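Local structure of haloperoxidase (Corallina officinalis, 1QHB) at residues A[408-422]-A[460-472]. The protein catalyses the bromination of organic substrates with hydrogen peroxide and bromide, using bound vanadate as its cofactor. Residues are numbered along the deposited sequence; the frame is centred on the assembly and turned at random.
Sequences EATGGLISVNKNAFL and SPGKSFLLPMAFA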
# COMPACT_ATOMS: atom_id res chain seq x y z
N GLU A 408 46.51 -25.26 -17.86
CA GLU A 408 47.94 -25.19 -17.64
C GLU A 408 48.32 -25.59 -16.23
O GLU A 408 49.36 -26.30 -16.07
CB GLU A 408 48.45 -23.77 -17.91
CG GLU A 408 48.01 -22.74 -16.87
CD GLU A 408 48.03 -21.37 -17.49
OE1 GLU A 408 47.61 -21.18 -18.68
OE2 GLU A 408 48.47 -20.45 -16.78
N ALA A 409 47.52 -25.27 -15.22
CA ALA A 409 47.83 -25.67 -13.83
C ALA A 409 47.73 -27.17 -13.69
O ALA A 409 48.49 -27.83 -12.99
CB ALA A 409 46.82 -24.99 -12.91
N THR A 410 46.74 -27.77 -14.37
CA THR A 410 46.58 -29.22 -14.35
C THR A 410 47.80 -29.90 -14.98
O THR A 410 48.21 -30.96 -14.49
CB THR A 410 45.31 -29.67 -15.07
OG1 THR A 410 44.18 -29.03 -14.46
CG2 THR A 410 45.10 -31.18 -14.86
N GLY A 411 48.33 -29.30 -16.06
CA GLY A 411 49.52 -29.87 -16.71
C GLY A 411 50.69 -29.74 -15.72
O GLY A 411 51.51 -30.62 -15.58
N GLY A 412 50.75 -28.64 -14.95
CA GLY A 412 51.76 -28.44 -13.92
C GLY A 412 51.71 -29.60 -12.90
O GLY A 412 52.75 -30.07 -12.41
N LEU A 413 50.51 -30.03 -12.49
CA LEU A 413 50.36 -31.08 -11.50
C LEU A 413 50.85 -32.40 -12.05
O LEU A 413 51.45 -33.22 -11.36
CB LEU A 413 48.89 -31.26 -11.07
CG LEU A 413 48.22 -30.09 -10.31
CD1 LEU A 413 46.76 -30.41 -10.04
CD2 LEU A 413 48.99 -29.76 -9.03
N ILE A 414 50.54 -32.69 -13.28
CA ILE A 414 50.96 -33.88 -14.00
C ILE A 414 52.47 -33.88 -14.15
O ILE A 414 53.08 -34.90 -13.88
CB ILE A 414 50.31 -33.84 -15.40
CG1 ILE A 414 48.80 -34.08 -15.25
CG2 ILE A 414 51.00 -34.81 -16.34
CD1 ILE A 414 48.02 -33.98 -16.55
N SER A 415 53.08 -32.75 -14.58
CA SER A 415 54.53 -32.78 -14.76
C SER A 415 55.27 -33.07 -13.46
O SER A 415 56.17 -33.92 -13.38
CB SER A 415 55.01 -31.44 -15.36
OG SER A 415 56.33 -31.74 -15.87
N VAL A 416 54.90 -32.37 -12.38
CA VAL A 416 55.52 -32.58 -11.07
C VAL A 416 55.32 -34.00 -10.58
O VAL A 416 56.30 -34.61 -10.12
CB VAL A 416 54.96 -31.58 -10.06
CG1 VAL A 416 55.33 -31.90 -8.62
CG2 VAL A 416 55.45 -30.20 -10.48
N ASN A 417 54.10 -34.56 -10.63
CA ASN A 417 53.89 -35.94 -10.17
C ASN A 417 54.69 -36.98 -10.95
O ASN A 417 55.23 -37.96 -10.38
CB ASN A 417 52.41 -36.26 -10.32
CG ASN A 417 51.94 -37.68 -10.14
OD1 ASN A 417 52.12 -38.60 -10.93
ND2 ASN A 417 51.24 -37.94 -9.04
N LYS A 418 54.65 -36.89 -12.27
CA LYS A 418 55.38 -37.86 -13.09
C LYS A 418 56.90 -37.73 -12.87
O LYS A 418 57.56 -38.77 -12.71
CB LYS A 418 55.02 -37.68 -14.56
CG LYS A 418 55.70 -38.66 -15.50
CD LYS A 418 54.81 -38.94 -16.70
CE LYS A 418 55.39 -40.03 -17.59
NZ LYS A 418 55.48 -41.34 -16.89
N ASN A 419 57.51 -36.55 -12.78
CA ASN A 419 58.92 -36.41 -12.49
C ASN A 419 59.25 -36.97 -11.11
O ASN A 419 60.23 -37.75 -10.97
CB ASN A 419 59.37 -34.94 -12.56
CG ASN A 419 59.65 -34.59 -14.01
OD1 ASN A 419 60.45 -35.28 -14.64
ND2 ASN A 419 59.02 -33.57 -14.55
N ALA A 420 58.45 -36.68 -10.08
CA ALA A 420 58.68 -37.27 -8.76
C ALA A 420 58.61 -38.79 -8.82
O ALA A 420 59.35 -39.53 -8.17
CB ALA A 420 57.61 -36.84 -7.77
N PHE A 421 57.66 -39.32 -9.58
CA PHE A 421 57.52 -40.77 -9.69
C PHE A 421 58.78 -41.44 -10.21
O PHE A 421 59.14 -42.50 -9.70
CB PHE A 421 56.35 -41.12 -10.58
CG PHE A 421 56.17 -42.58 -10.86
CD1 PHE A 421 55.65 -43.43 -9.91
CD2 PHE A 421 56.52 -43.09 -12.10
CE1 PHE A 421 55.49 -44.78 -10.18
CE2 PHE A 421 56.37 -44.44 -12.37
CZ PHE A 421 55.84 -45.29 -11.41
N LEU A 422 59.44 -40.90 -11.22
CA LEU A 422 60.63 -41.49 -11.80
C LEU A 422 61.78 -41.42 -10.80
O LEU A 422 62.62 -42.32 -10.83
CB LEU A 422 61.04 -40.87 -13.14
CG LEU A 422 60.01 -40.88 -14.27
CD1 LEU A 422 60.50 -39.91 -15.35
CD2 LEU A 422 59.79 -42.25 -14.86
N SER A 460 65.56 -26.37 -16.84
CA SER A 460 64.93 -26.73 -15.58
C SER A 460 65.15 -28.23 -15.35
O SER A 460 65.24 -28.99 -16.32
CB SER A 460 63.42 -26.47 -15.58
OG SER A 460 63.18 -25.10 -15.82
N PRO A 461 65.26 -28.64 -14.09
CA PRO A 461 65.47 -30.03 -13.77
C PRO A 461 64.30 -30.89 -14.21
O PRO A 461 63.14 -30.48 -14.17
CB PRO A 461 65.60 -30.06 -12.26
CG PRO A 461 65.65 -28.65 -11.79
CD PRO A 461 65.16 -27.77 -12.89
N GLY A 462 64.56 -32.12 -14.64
CA GLY A 462 63.60 -33.09 -15.08
C GLY A 462 63.13 -32.92 -16.52
O GLY A 462 63.49 -32.03 -17.28
N LYS A 463 62.29 -33.87 -16.91
CA LYS A 463 61.61 -33.83 -18.21
C LYS A 463 60.46 -32.83 -18.02
O LYS A 463 60.15 -32.47 -16.87
CB LYS A 463 61.08 -35.19 -18.61
CG LYS A 463 62.13 -36.24 -18.90
CD LYS A 463 61.59 -37.32 -19.82
CE LYS A 463 61.14 -38.54 -19.05
NZ LYS A 463 60.59 -39.56 -19.99
N SER A 464 59.87 -32.37 -19.12
CA SER A 464 58.76 -31.44 -18.94
C SER A 464 57.50 -32.08 -19.51
O SER A 464 57.51 -32.38 -20.71
CB SER A 464 59.01 -30.11 -19.65
OG SER A 464 57.73 -29.49 -19.79
N PHE A 465 56.50 -32.35 -18.64
CA PHE A 465 55.26 -32.90 -19.20
C PHE A 465 54.19 -31.80 -19.24
O PHE A 465 53.01 -32.10 -19.36
CB PHE A 465 54.79 -34.13 -18.42
CG PHE A 465 55.88 -35.18 -18.36
CD1 PHE A 465 56.06 -36.08 -19.41
CD2 PHE A 465 56.71 -35.26 -17.26
CE1 PHE A 465 57.06 -37.03 -19.34
CE2 PHE A 465 57.72 -36.22 -17.20
CZ PHE A 465 57.92 -37.10 -18.25
N LEU A 466 54.56 -30.52 -19.11
CA LEU A 466 53.65 -29.42 -19.15
C LEU A 466 52.85 -29.34 -20.45
O LEU A 466 53.29 -29.79 -21.52
CB LEU A 466 54.45 -28.13 -18.99
CG LEU A 466 55.23 -28.08 -17.66
CD1 LEU A 466 56.28 -26.99 -17.81
CD2 LEU A 466 54.31 -27.88 -16.47
N LEU A 467 51.66 -28.73 -20.35
CA LEU A 467 50.84 -28.57 -21.57
C LEU A 467 51.38 -27.35 -22.30
O LEU A 467 51.43 -26.23 -21.78
CB LEU A 467 49.38 -28.38 -21.12
CG LEU A 467 48.38 -27.98 -22.22
CD1 LEU A 467 48.04 -29.14 -23.11
CD2 LEU A 467 47.06 -27.51 -21.61
N PRO A 468 51.83 -27.50 -23.54
CA PRO A 468 52.35 -26.41 -24.33
C PRO A 468 51.26 -25.37 -24.53
O PRO A 468 50.17 -25.72 -24.96
CB PRO A 468 52.86 -27.05 -25.61
CG PRO A 468 52.98 -28.53 -25.33
CD PRO A 468 51.87 -28.79 -24.31
N MET A 469 51.54 -24.09 -24.25
CA MET A 469 50.55 -23.05 -24.43
C MET A 469 50.70 -22.37 -25.77
O MET A 469 51.80 -22.16 -26.24
CB MET A 469 50.62 -22.02 -23.29
CG MET A 469 50.47 -22.67 -21.92
SD MET A 469 48.85 -23.53 -21.80
CE MET A 469 47.97 -22.06 -21.60
N ALA A 470 49.62 -21.93 -26.44
CA ALA A 470 49.80 -21.18 -27.67
C ALA A 470 50.13 -19.72 -27.36
O ALA A 470 50.63 -19.00 -28.24
CB ALA A 470 48.62 -21.18 -28.61
N PHE A 471 49.87 -19.29 -26.13
CA PHE A 471 50.02 -17.89 -25.74
C PHE A 471 51.14 -17.77 -24.72
O PHE A 471 51.23 -18.57 -23.82
CB PHE A 471 48.72 -17.36 -25.16
CG PHE A 471 47.43 -17.50 -25.91
CD1 PHE A 471 47.37 -17.58 -27.29
CD2 PHE A 471 46.23 -17.52 -25.19
CE1 PHE A 471 46.16 -17.67 -27.94
CE2 PHE A 471 45.00 -17.61 -25.84
CZ PHE A 471 44.97 -17.68 -27.23
N ALA A 472 51.95 -16.72 -24.81
CA ALA A 472 53.10 -16.59 -23.92
C ALA A 472 52.70 -16.46 -22.47
O ALA A 472 53.44 -16.93 -21.59
CB ALA A 472 53.95 -15.39 -24.33
O HOH W 1 51.13 -27.14 -18.07
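Over one face of the Phe465 ring runs the aliphatic chain of Lys418, its CD 3.8 Å from the ring centroid and almost on the normal, a CH-pi contact; Asn419 OD1 lies at the ring's edge. With CG anti to the backbone N (chi1 -179°) and bends at chi2 and chi4, the long lysine chain suits this place: its methylenes pack on the phenyl, while NZ stands higher above it, at most weakly attracted. Asn419 pairs with the backbone of Lys463 through both ends of its amide: ND2 donates to Lys463 O at 2.8 Å, and OD1 accepts a more bent bond from Lys463 N at 3.2 Å. Replacing Asn419 by alanine removes both amide ends and would probably leave Lys463 N and O without these partners. One helical turn back, Ser415 OG takes a nearly straight bond (165°) from Phe465 N. Small residues then let the chain come close: Leu466 CD2 rests 3.6 Å from Gly412 CA, and a side chain at Gly411 would clash with Leu467 N. There a water bridges Glu408 O and Leu467 N. Glu408 neighbours Arg406, a probable vanadate ligand. Helix 407-422 thus holds the irregular loop between helices 439-456 and 484-499 by bonding several of its backbone groups, while Tyr163 serves Phe465 O.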